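Local atomic coordinates of protein angel homolog 2 (Homo sapiens, PDB entry 6RW0), a protein that acts as a 2',3'-cyclic phosphatase of the CCR4 deadenylase family and probably binds the 3'-untranslated regions of mRNAs. Residues S152-E157 with L214-S219; S219-H222 with F228-I231; Y340-P345 with I349-T354. All blocks are in the same frame, centred on the assembly; numbering follows the deposited sequence.

Contacts 1 and 2 adjoin at the end of helix 203-220, with centres about 10 Å apart. Both include Ser219, whose two oxygens bind the potassium ion, and water 2 on that ion reaches His222 of contact 2. Their side chains also pack together: Asn154 CG lies 3.6 Å from Val220 CG2, and Ile217 CG2 lies 3.8 Å from Ile231 CD1. Contact 3, residues 340-345 with 349-354, is separate: its centre is about 29 Å from either of the others, and its nearest atoms lie about 15 Å from contact 1 and about 12 Å from contact 2. Contacts 1 and 3 fall on opposite sides of the chain's centre.

Contact 1 of 3, residues S152-E157 with L214-S219; sequences SVNPVE and LAEISS. With K (potassium ion), chain C.
The amide of Asn154 and the carboxylate of Glu216 meet without stacking: their planes are 36° apart and the two side chains cross at about a right angle. The touching atoms are Asn154 CB and Glu216 OE2, 3.3 Å apart, so the carboxylate meets the aliphatic root of the asparagine. The amide is turned to other partners. Asn154 ND2 sends one hydrogen to Ser152 OG, which lies in the amide plane at 3.0 Å with an N-H...O angle of 173°, and it also bonds to Val174 O; two bonds fix its rotation. An alanine in place of Asn154 would keep CB beside the carboxylate but would probably leave the Ser152 hydroxyl and the Val174 carbonyl without their shared donor.

The remaining direct touch is apolar. Glu216 CG is 3.7 Å from Val156 CG2, the two side chains sliding past each other in opposite directions. A bend in the glutamate chain (chi2 75°) turns the carboxylate aside from Val156, with OE2 toward Asn154 CB and OE1 toward water 1. Water 1 ties the glutamate carboxylate to the strand backbone, donating to Glu216 OE1 at 2.9 Å and to Pro155 O at 2.8 Å. Tyr294 OH is a second partner of Glu216 OE1. One turn on, Ser219 chelates the potassium ion through its O at 2.7 Å and its OG at 3.0 Å.

With only 136 Å² buried, this is a light packing contact in the DNase I-like fold. Helix 203-220 is the helix of a beta-alpha-beta crossover between the parallel strands 189-195 and 231-236; Leu214 and Ile217 pack on strand 231-236, while Glu216 reaches past Val174 to strand 148-157, which pairs antiparallel with strand 171-179.

Contact 2 of 3, residues S219-H222 with F228-I231; sequences SVAH and FCPI. With K (potassium ion), chain C.
The backbones of His222 and Phe228 form a single beta bridge, CA to CA 4.7 Å, closing the short connection that takes the chain from helix 203-220 to strand 231-236, the second half of a beta-alpha-beta crossover in the DNase I-like fold. Ala221 O carries the bridge: Cys229 N donates to it at 2.9 Å with an N-H...O angle of 167°, and Phe228 CA adds a CA-H...O contact at 3.4 Å to the same oxygen.

The side chains gather on Ala221, a buried residue whose methyl faces the returning chain. Cys229 SG comes to 3.7 Å from Ala221 CB; with chi1 at 70° the sulfur is turned to the side of the alanine methyl. Ile231 CG1 approaches the same methyl at 4.0 Å. Cys190 of strand 189-195 touches Ala221, Cys229 and Ile231, so this group joins both parallel strands of the crossover to the helix end. The Phe228 ring presents an edge to the turn, with CD1 3.9 Å from His222 N and that nitrogen near the ring plane, and it meets Phe334 edge to face.

The CB of His222 leaves the backbone away from the 228-231 segment, and its ring has a different partner. Water 2 sits in the plane of its ring, 2.8 Å from ND1, and the same water is bound to the potassium ion at 2.7 Å.

Contact 3 of 3, residues Y340-P345 with I349-T354; sequences YSHYFP and IPEVTT
A hairpin-like turn between strands 336-338 and 354-356 brings residues 340-345 and 349-354 together in antiparallel fashion. Tyr343 and Pro350 form its one bridge, a non-hydrogen-bonded pair with CA atoms 4.3 Å apart, a position where the proline's missing N-H costs no bond. The flanking bonds are Glu351 N to His342 O, 2.9 Å, with the donor well above the carbonyl plane, and Phe344 N to Ile349 O, also 2.9 Å but straighter, at an N-H...O angle of 169°.

Glu351 has the largest share of the buried surface. Its CG lies over one face of Phe344, 4.1 Å from the ring centroid and 29° off the normal, a CH-pi contact; Ile349 O lies instead at the edge of that ring. The glutamate chain runs on extended past CG (chi2 173°), which carries the carboxylate to the backbone N of His342. There Glu351 OE1 accepts from His342 N at 2.9 Å, a weak bond, being well off straight. OE1 also lies 3.5 Å from Tyr340 CB, where the two side chains cross at about a right angle.

His342 itself is held from outside, its NE2 bonded to Tyr246 OH, while Tyr340 O lies over one face of its ring, offset toward the rim. Three waters also bond to the carboxylate: water 4 donates to OE1, and Glu351 OE2 accepts from water 3 at 2.6 Å and from water 6 at 2.8 Å, a water that also donates to Tyr343 O.

Contact 1 of 3, residues S152-E157 with L214-S219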
ATOM      1  N   SER A 152       9.640  13.321 -11.128  1.00 18.13           N
ATOM      2  CA  SER A 152       8.409  13.137 -11.881  1.00 16.55           C
ATOM      3  C   SER A 152       7.293  12.635 -10.979  1.00 15.40           C
ATOM      4  O   SER A 152       7.530  11.982  -9.957  1.00 16.10           O
ATOM      5  CB  SER A 152       8.598  12.171 -13.056  1.00 19.00           C
ATOM      6  OG  SER A 152       8.931  10.876 -12.611  1.00 20.97           O
ATOM      7  N   VAL A 153       6.070  12.954 -11.396  1.00 16.91           N
ATOM      8  CA  VAL A 153       4.840  12.535 -10.737  1.00 15.53           C
ATOM      9  C   VAL A 153       4.035  11.743 -11.753  1.00 15.37           C
ATOM     10  O   VAL A 153       3.746  12.241 -12.849  1.00 17.98           O
ATOM     11  CB  VAL A 153       4.039  13.752 -10.243  1.00 16.53           C
ATOM     12  CG1 VAL A 153       2.776  13.282  -9.511  1.00 17.59           C
ATOM     13  CG2 VAL A 153       4.904  14.643  -9.371  1.00 19.68           C
ATOM     14  N   ASN A 154       3.645  10.524 -11.384  1.00 15.08           N
ATOM     15  CA  ASN A 154       3.103   9.552 -12.331  1.00 13.69           C
ATOM     16  C   ASN A 154       1.865   8.911 -11.730  1.00 14.72           C
ATOM     17  O   ASN A 154       1.941   7.851 -11.091  1.00 14.24           O
ATOM     18  CB  ASN A 154       4.182   8.540 -12.688  1.00 16.05           C
ATOM     19  CG  ASN A 154       5.476   9.221 -13.117  1.00 19.56           C
ATOM     20  OD1 ASN A 154       5.629   9.581 -14.273  1.00 23.32           O
ATOM     21  ND2 ASN A 154       6.390   9.425 -12.177  1.00 21.02           N
ATOM     22  N   PRO A 155       0.703   9.528 -11.912  1.00 13.45           N
ATOM     23  CA  PRO A 155      -0.536   8.937 -11.398  1.00 12.79           C
ATOM     24  C   PRO A 155      -0.948   7.728 -12.216  1.00 12.16           C
ATOM     25  O   PRO A 155      -0.635   7.610 -13.401  1.00 14.34           O
ATOM     26  CB  PRO A 155      -1.554  10.073 -11.553  1.00 14.21           C
ATOM     27  CG  PRO A 155      -1.066  10.843 -12.792  1.00 15.83           C
ATOM     28  CD  PRO A 155       0.458  10.792 -12.646  1.00 14.52           C
ATOM     29  N   VAL A 156      -1.718   6.842 -11.584  1.00 13.58           N
ATOM     30  CA  VAL A 156      -2.274   5.666 -12.239  1.00 14.34           C
ATOM     31  C   VAL A 156      -3.761   5.612 -11.911  1.00 13.27           C
ATOM     32  O   VAL A 156      -4.138   5.617 -10.729  1.00 15.42           O
ATOM     33  CB  VAL A 156      -1.587   4.377 -11.759  1.00 16.70           C
ATOM     34  CG1 VAL A 156      -2.048   3.193 -12.569  1.00 18.57           C
ATOM     35  CG2 VAL A 156      -0.067   4.500 -11.826  1.00 18.05           C
ATOM     36  N   GLU A 157      -4.603   5.564 -12.937  1.00 13.80           N
ATOM     37  CA  GLU A 157      -6.038   5.338 -12.768  1.00 13.31           C
ATOM     38  C   GLU A 157      -6.352   3.912 -13.188  1.00 14.06           C
ATOM     39  O   GLU A 157      -6.084   3.528 -14.337  1.00 16.58           O
ATOM     40  CB  GLU A 157      -6.857   6.310 -13.617  1.00 14.93           C
ATOM     41  CG  GLU A 157      -6.763   7.735 -13.124  1.00 13.96           C
ATOM     42  CD  GLU A 157      -7.563   8.737 -13.933  1.00 16.75           C
ATOM     43  OE1 GLU A 157      -8.096   8.390 -15.016  1.00 19.52           O
ATOM     44  OE2 GLU A 157      -7.648   9.894 -13.466  1.00 16.27           O
ATOM     45  N   LEU A 214       2.431  -2.090 -11.392  1.00 13.34           N
ATOM     46  CA  LEU A 214       3.751  -2.629 -11.712  1.00 13.82           C
ATOM     47  C   LEU A 214       4.245  -2.137 -13.068  1.00 13.77           C
ATOM     48  O   LEU A 214       5.442  -1.858 -13.234  1.00 15.45           O
ATOM     49  CB  LEU A 214       3.737  -4.156 -11.661  1.00 13.57           C
ATOM     50  CG  LEU A 214       3.511  -4.773 -10.284  1.00 15.27           C
ATOM     51  CD1 LEU A 214       3.407  -6.286 -10.415  1.00 17.47           C
ATOM     52  CD2 LEU A 214       4.597  -4.404  -9.277  1.00 17.31           C
ATOM     53  N   ALA A 215       3.353  -2.024 -14.057  1.00 13.58           N
ATOM     54  CA  ALA A 215       3.765  -1.498 -15.356  1.00 13.94           C
ATOM     55  C   ALA A 215       4.216  -0.047 -15.248  1.00 14.18           C
ATOM     56  O   ALA A 215       5.203   0.347 -15.867  1.00 14.74           O
ATOM     57  CB  ALA A 215       2.628  -1.631 -16.366  1.00 16.51           C
ATOM     58  N   GLU A 216       3.509   0.770 -14.464  1.00 13.92           N
ATOM     59  CA  GLU A 216       3.953   2.149 -14.296  1.00 14.73           C
ATOM     60  C   GLU A 216       5.327   2.190 -13.636  1.00 14.49           C
ATOM     61  O   GLU A 216       6.209   2.945 -14.062  1.00 15.01           O
ATOM     62  CB  GLU A 216       2.933   2.949 -13.487  1.00 15.54           C
ATOM     63  CG  GLU A 216       3.250   4.428 -13.445  1.00 16.65           C
ATOM     64  CD  GLU A 216       2.937   5.140 -14.737  1.00 18.31           C
ATOM     65  OE1 GLU A 216       2.162   4.610 -15.567  1.00 21.40           O
ATOM     66  OE2 GLU A 216       3.464   6.249 -14.928  1.00 24.74           O
ATOM     67  N   ILE A 217       5.533   1.370 -12.604  1.00 14.60           N
ATOM     68  CA  ILE A 217       6.838   1.314 -11.946  1.00 15.32           C
ATOM     69  C   ILE A 217       7.920   0.892 -12.927  1.00 14.91           C
ATOM     70  O   ILE A 217       9.027   1.454 -12.936  1.00 16.61           O
ATOM     71  CB  ILE A 217       6.792   0.376 -10.727  1.00 13.93           C
ATOM     72  CG1 ILE A 217       5.832   0.928  -9.681  1.00 14.89           C
ATOM     73  CG2 ILE A 217       8.196   0.196 -10.167  1.00 16.11           C
ATOM     74  CD1 ILE A 217       5.548  -0.050  -8.543  1.00 15.57           C
ATOM     75  N   SER A 218       7.628  -0.102 -13.760  1.00 15.62           N
ATOM     76  CA  SER A 218       8.634  -0.556 -14.711  0.53 17.60           C
ATOM     77  C   SER A 218       9.056   0.555 -15.658  1.00 17.35           C
ATOM     78  O   SER A 218      10.222   0.610 -16.071  1.00 21.62           O
ATOM     79  CB  SER A 218       8.100  -1.732 -15.511  0.53 18.64           C
ATOM     80  OG  SER A 218       8.991  -2.034 -16.559  0.53 22.58           O
ATOM     81  N   SER A 219       8.142   1.446 -16.017  1.00 14.56           N
ATOM     82  CA  SER A 219       8.510   2.540 -16.901  1.00 15.56           C
ATOM     83  C   SER A 219       9.247   3.644 -16.152  1.00 16.81           C
ATOM     84  O   SER A 219      10.241   4.187 -16.660  1.00 19.91           O
ATOM     85  CB  SER A 219       7.259   3.083 -17.576  1.00 17.74           C
ATOM     86  OG  SER A 219       7.632   4.018 -18.561  1.00 21.76           O
TER
HETATM   87  K     K C 602      10.481   4.336 -19.327  1.00 21.23           K
HETATM   88  O   HOH W   1      -0.602   5.594 -15.345  1.00 21.21           O
HETATM   89  O   HOH W   2      13.057   5.163 -19.482  1.00 31.69           O

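Contact 2 of 3, residues S219-H222 with F228-I231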
ATOM      1  N   SER A 219       8.142   1.446 -16.017  1.00 14.56           N
ATOM      2  CA  SER A 219       8.510   2.540 -16.901  1.00 15.56           C
ATOM      3  C   SER A 219       9.247   3.644 -16.152  1.00 16.81           C
ATOM      4  O   SER A 219      10.241   4.187 -16.660  1.00 19.91           O
ATOM      5  CB  SER A 219       7.259   3.083 -17.576  1.00 17.74           C
ATOM      6  OG  SER A 219       7.632   4.018 -18.561  1.00 21.76           O
ATOM      7  N   VAL A 220       8.776   3.996 -14.957  1.00 15.20           N
ATOM      8  CA  VAL A 220       9.354   5.122 -14.230  1.00 13.89           C
ATOM      9  C   VAL A 220      10.727   4.779 -13.669  1.00 15.87           C
ATOM     10  O   VAL A 220      11.634   5.619 -13.677  1.00 17.30           O
ATOM     11  CB  VAL A 220       8.375   5.565 -13.129  1.00 15.47           C
ATOM     12  CG1 VAL A 220       9.013   6.619 -12.235  1.00 18.49           C
ATOM     13  CG2 VAL A 220       7.084   6.073 -13.735  1.00 16.90           C
ATOM     14  N   ALA A 221      10.900   3.555 -13.145  1.00 15.52           N
ATOM     15  CA  ALA A 221      12.146   3.156 -12.489  1.00 16.66           C
ATOM     16  C   ALA A 221      13.229   2.711 -13.467  1.00 16.11           C
ATOM     17  O   ALA A 221      14.376   2.500 -13.056  1.00 19.49           O
ATOM     18  CB  ALA A 221      11.893   2.026 -11.486  1.00 17.55           C
ATOM     19  N   HIS A 222      12.907   2.571 -14.742  1.00 16.96           N
ATOM     20  CA  HIS A 222      13.904   2.183 -15.728  1.00 17.91           C
ATOM     21  C   HIS A 222      15.014   3.222 -15.830  1.00 20.02           C
ATOM     22  O   HIS A 222      14.759   4.428 -15.901  1.00 22.72           O
ATOM     23  CB  HIS A 222      13.188   2.018 -17.070  1.00 18.63           C
ATOM     24  CG  HIS A 222      14.094   1.744 -18.229  1.00 20.46           C
ATOM     25  ND1 HIS A 222      14.375   2.693 -19.184  1.00 25.50           N
ATOM     26  CD2 HIS A 222      14.745   0.620 -18.605  1.00 22.72           C
ATOM     27  CE1 HIS A 222      15.185   2.172 -20.092  1.00 26.68           C
ATOM     28  NE2 HIS A 222      15.420   0.915 -19.765  1.00 24.25           N
ATOM     29  N   PHE A 228      16.733  -1.307 -13.021  1.00 22.16           N
ATOM     30  CA  PHE A 228      15.763  -0.470 -12.329  1.00 20.84           C
ATOM     31  C   PHE A 228      16.442   0.227 -11.156  1.00 23.14           C
ATOM     32  O   PHE A 228      17.281  -0.368 -10.474  1.00 24.08           O
ATOM     33  CB  PHE A 228      14.570  -1.281 -11.802  1.00 23.95           C
ATOM     34  CG  PHE A 228      13.788  -1.956 -12.879  1.00 23.36           C
ATOM     35  CD1 PHE A 228      13.088  -1.204 -13.803  1.00 21.78           C
ATOM     36  CD2 PHE A 228      13.765  -3.340 -12.984  1.00 26.36           C
ATOM     37  CE1 PHE A 228      12.383  -1.811 -14.819  1.00 23.28           C
ATOM     38  CE2 PHE A 228      13.057  -3.964 -14.002  1.00 26.90           C
ATOM     39  CZ  PHE A 228      12.371  -3.201 -14.925  1.00 26.75           C
ATOM     40  N   CYS A 229      16.070   1.485 -10.917  1.00 20.81           N
ATOM     41  CA  CYS A 229      16.530   2.188  -9.726  1.00 20.26           C
ATOM     42  C   CYS A 229      15.852   1.560  -8.514  1.00 18.62           C
ATOM     43  O   CYS A 229      14.915   0.770  -8.656  1.00 19.71           O
ATOM     44  CB  CYS A 229      16.198   3.673  -9.820  1.00 22.40           C
ATOM     45  SG  CYS A 229      14.455   4.062  -9.681  1.00 22.03           S
ATOM     46  N   PRO A 230      16.313   1.874  -7.299  1.00 17.73           N
ATOM     47  CA  PRO A 230      15.656   1.310  -6.111  1.00 17.98           C
ATOM     48  C   PRO A 230      14.185   1.683  -6.072  1.00 16.15           C
ATOM     49  O   PRO A 230      13.809   2.810  -6.398  1.00 16.83           O
ATOM     50  CB  PRO A 230      16.422   1.946  -4.943  1.00 20.50           C
ATOM     51  CG  PRO A 230      17.784   2.238  -5.501  1.00 20.68           C
ATOM     52  CD  PRO A 230      17.512   2.654  -6.946  1.00 19.60           C
ATOM     53  N   ILE A 231      13.360   0.718  -5.655  1.00 15.76           N
ATOM     54  CA  ILE A 231      11.909   0.851  -5.578  1.00 15.94           C
ATOM     55  C   ILE A 231      11.461   0.613  -4.146  1.00 16.86           C
ATOM     56  O   ILE A 231      11.898  -0.343  -3.499  1.00 17.26           O
ATOM     57  CB  ILE A 231      11.218  -0.173  -6.498  1.00 15.80           C
ATOM     58  CG1 ILE A 231      11.546   0.147  -7.954  1.00 17.99           C
ATOM     59  CG2 ILE A 231       9.712  -0.210  -6.281  1.00 17.50           C
ATOM     60  CD1 ILE A 231      11.483  -1.051  -8.848  1.00 19.69           C
TER
HETATM   61  K     K C 602      10.481   4.336 -19.327  1.00 21.23           K
HETATM   62  O   HOH W   2      13.057   5.163 -19.482  1.00 31.69           O

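Contact 3 of 3, residues Y340-P345 with I349-T354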
ATOM      1  N   TYR A 340       8.075  -6.408   6.577  1.00 16.14           N
ATOM      2  CA  TYR A 340       7.590  -7.234   7.669  1.00 15.46           C
ATOM      3  C   TYR A 340       7.526  -8.701   7.278  1.00 16.51           C
ATOM      4  O   TYR A 340       7.337  -9.050   6.109  1.00 17.60           O
ATOM      5  CB  TYR A 340       6.222  -6.729   8.099  1.00 16.18           C
ATOM      6  CG  TYR A 340       6.286  -5.351   8.714  1.00 14.90           C
ATOM      7  CD1 TYR A 340       6.589  -5.193  10.049  1.00 15.54           C
ATOM      8  CD2 TYR A 340       6.074  -4.212   7.960  1.00 16.10           C
ATOM      9  CE1 TYR A 340       6.644  -3.937  10.631  1.00 16.04           C
ATOM     10  CE2 TYR A 340       6.147  -2.952   8.527  1.00 15.66           C
ATOM     11  CZ  TYR A 340       6.429  -2.818   9.862  1.00 15.25           C
ATOM     12  OH  TYR A 340       6.474  -1.555  10.411  1.00 17.18           O
ATOM     13  N   SER A 341       7.727  -9.564   8.278  1.00 18.16           N
ATOM     14  CA  SER A 341       7.733 -11.007   8.080  1.00 18.19           C
ATOM     15  C   SER A 341       6.395 -11.671   8.393  1.00 17.62           C
ATOM     16  O   SER A 341       6.232 -12.862   8.103  1.00 20.10           O
ATOM     17  CB  SER A 341       8.843 -11.646   8.921  1.00 25.13           C
ATOM     18  OG  SER A 341       8.536 -11.528  10.292  1.00 34.72           O
ATOM     19  N   HIS A 342       5.434 -10.938   8.955  1.00 16.96           N
ATOM     20  CA  HIS A 342       4.022 -11.293   9.041  1.00 17.22           C
ATOM     21  C   HIS A 342       3.674 -12.228  10.196  1.00 16.88           C
ATOM     22  O   HIS A 342       2.489 -12.418  10.465  1.00 17.13           O
ATOM     23  CB  HIS A 342       3.454 -11.859   7.722  1.00 16.80           C
ATOM     24  CG  HIS A 342       3.873 -11.071   6.523  1.00 15.81           C
ATOM     25  ND1 HIS A 342       3.656  -9.716   6.421  1.00 16.06           N
ATOM     26  CD2 HIS A 342       4.527 -11.436   5.396  1.00 17.80           C
ATOM     27  CE1 HIS A 342       4.149  -9.282   5.275  1.00 17.46           C
ATOM     28  NE2 HIS A 342       4.699 -10.303   4.643  1.00 18.00           N
ATOM     29  N   TYR A 343       4.649 -12.795  10.901  1.00 19.73           N
ATOM     30  CA  TYR A 343       4.395 -13.692  12.024  1.00 21.86           C
ATOM     31  C   TYR A 343       5.433 -13.390  13.091  1.00 23.23           C
ATOM     32  O   TYR A 343       6.589 -13.112  12.769  1.00 25.72           O
ATOM     33  CB  TYR A 343       4.481 -15.167  11.584  1.00 24.38           C
ATOM     34  CG  TYR A 343       3.555 -15.477  10.425  1.00 26.84           C
ATOM     35  CD1 TYR A 343       2.223 -15.791  10.643  1.00 29.51           C
ATOM     36  CD2 TYR A 343       4.003 -15.407   9.107  1.00 28.02           C
ATOM     37  CE1 TYR A 343       1.363 -16.044   9.588  1.00 32.66           C
ATOM     38  CE2 TYR A 343       3.142 -15.659   8.039  1.00 30.74           C
ATOM     39  CZ  TYR A 343       1.827 -15.976   8.290  1.00 33.58           C
ATOM     40  OH  TYR A 343       0.959 -16.231   7.250  1.00 38.20           O
ATOM     41  N   PHE A 344       5.029 -13.430  14.354  1.00 22.14           N
ATOM     42  CA  PHE A 344       6.008 -13.212  15.417  1.00 23.54           C
ATOM     43  C   PHE A 344       6.847 -14.469  15.602  1.00 29.44           C
ATOM     44  O   PHE A 344       6.299 -15.571  15.678  1.00 31.07           O
ATOM     45  CB  PHE A 344       5.328 -12.761  16.705  1.00 25.78           C
ATOM     46  CG  PHE A 344       4.733 -11.387  16.583  1.00 26.59           C
ATOM     47  CD1 PHE A 344       5.504 -10.254  16.782  1.00 29.93           C
ATOM     48  CD2 PHE A 344       3.418 -11.231  16.201  1.00 23.42           C
ATOM     49  CE1 PHE A 344       4.951  -8.987  16.627  1.00 31.20           C
ATOM     50  CE2 PHE A 344       2.863  -9.973  16.049  1.00 25.71           C
ATOM     51  CZ  PHE A 344       3.629  -8.853  16.260  1.00 28.33           C
ATOM     52  N   PRO A 345       8.171 -14.340  15.640  1.00 33.64           N
ATOM     53  CA  PRO A 345       9.022 -15.544  15.588  1.00 38.75           C
ATOM     54  C   PRO A 345       8.859 -16.476  16.778  1.00 43.05           C
ATOM     55  O   PRO A 345       8.916 -17.702  16.614  1.00 43.10           O
ATOM     56  CB  PRO A 345      10.441 -14.959  15.493  1.00 39.63           C
ATOM     57  CG  PRO A 345      10.325 -13.583  16.134  1.00 39.75           C
ATOM     58  CD  PRO A 345       8.953 -13.092  15.743  1.00 35.97           C
ATOM     59  N   ILE A 349       2.329 -16.327  15.959  1.00 27.62           N
ATOM     60  CA  ILE A 349       1.071 -15.578  15.891  1.00 25.48           C
ATOM     61  C   ILE A 349       1.166 -14.543  14.772  1.00 21.18           C
ATOM     62  O   ILE A 349       2.212 -13.889  14.632  1.00 22.85           O
ATOM     63  CB  ILE A 349       0.783 -14.906  17.235  1.00 25.98           C
ATOM     64  CG1 ILE A 349       0.639 -15.967  18.328  1.00 30.01           C
ATOM     65  CG2 ILE A 349      -0.470 -14.034  17.140  1.00 23.59           C
ATOM     66  CD1 ILE A 349       0.639 -15.396  19.717  1.00 33.56           C
ATOM     67  N   PRO A 350       0.113 -14.358  13.979  1.00 20.84           N
ATOM     68  CA  PRO A 350       0.188 -13.395  12.875  1.00 19.88           C
ATOM     69  C   PRO A 350       0.225 -11.951  13.337  1.00 18.99           C
ATOM     70  O   PRO A 350      -0.453 -11.556  14.294  1.00 20.89           O
ATOM     71  CB  PRO A 350      -1.098 -13.652  12.077  1.00 22.89           C
ATOM     72  CG  PRO A 350      -1.640 -14.926  12.562  1.00 25.33           C
ATOM     73  CD  PRO A 350      -1.115 -15.170  13.934  1.00 21.25           C
ATOM     74  N   GLU A 351       1.006 -11.164  12.607  1.00 18.24           N
ATOM     75  CA  GLU A 351       0.902  -9.719  12.644  1.00 17.62           C
ATOM     76  C   GLU A 351      -0.378  -9.279  11.949  1.00 16.20           C
ATOM     77  O   GLU A 351      -0.804  -9.876  10.953  1.00 17.32           O
ATOM     78  CB  GLU A 351       2.057  -9.110  11.849  1.00 18.33           C
ATOM     79  CG  GLU A 351       3.423  -9.282  12.471  1.00 20.17           C
ATOM     80  CD  GLU A 351       4.584  -8.828  11.594  1.00 21.09           C
ATOM     81  OE1 GLU A 351       4.399  -8.574  10.381  1.00 19.32           O
ATOM     82  OE2 GLU A 351       5.711  -8.759  12.128  1.00 22.39           O
ATOM     83  N   VAL A 352      -0.981  -8.199  12.452  1.00 16.82           N
ATOM     84  CA  VAL A 352      -2.113  -7.570  11.780  1.00 15.93           C
ATOM     85  C   VAL A 352      -1.783  -6.103  11.547  1.00 15.52           C
ATOM     86  O   VAL A 352      -0.960  -5.512  12.254  1.00 16.62           O
ATOM     87  CB  VAL A 352      -3.459  -7.722  12.529  1.00 17.90           C
ATOM     88  CG1 VAL A 352      -3.771  -9.191  12.755  1.00 19.10           C
ATOM     89  CG2 VAL A 352      -3.453  -6.934  13.830  1.00 20.99           C
ATOM     90  N   THR A 353      -2.398  -5.532  10.510  1.00 14.53           N
ATOM     91  CA  THR A 353      -2.281  -4.108  10.200  1.00 14.93           C
ATOM     92  C   THR A 353      -3.624  -3.387  10.232  1.00 16.81           C
ATOM     93  O   THR A 353      -3.651  -2.162  10.063  1.00 17.18           O
ATOM     94  CB  THR A 353      -1.596  -3.873   8.838  1.00 15.50           C
ATOM     95  OG1 THR A 353      -2.423  -4.322   7.752  1.00 15.26           O
ATOM     96  CG2 THR A 353      -0.255  -4.572   8.782  1.00 15.24           C
ATOM     97  N   THR A 354      -4.732  -4.101  10.435  1.00 18.46           N
ATOM     98  CA  THR A 354      -6.071  -3.516  10.509  1.00 18.30           C
ATOM     99  C   THR A 354      -6.884  -4.346  11.488  1.00 19.20           C
ATOM    100  O   THR A 354      -6.651  -5.547  11.624  1.00 22.17           O
ATOM    101  CB  THR A 354      -6.699  -3.459   9.108  1.00 21.41           C
ATOM    102  OG1 THR A 354      -7.918  -2.706   9.146  1.00 25.94           O
ATOM    103  CG2 THR A 354      -7.016  -4.841   8.566  1.00 23.36           C
TER
HETATM  104  O   HOH W   3       8.008  -8.579  10.925  1.00 22.50           O
HETATM  105  O   HOH W   4       2.586  -7.932   8.389  1.00 17.02           O
HETATM  106  O   HOH W   5      -0.007 -11.822   9.064  1.00 21.84           O
HETATM  107  O   HOH W   6       7.345 -10.344  13.715  1.00 38.82           O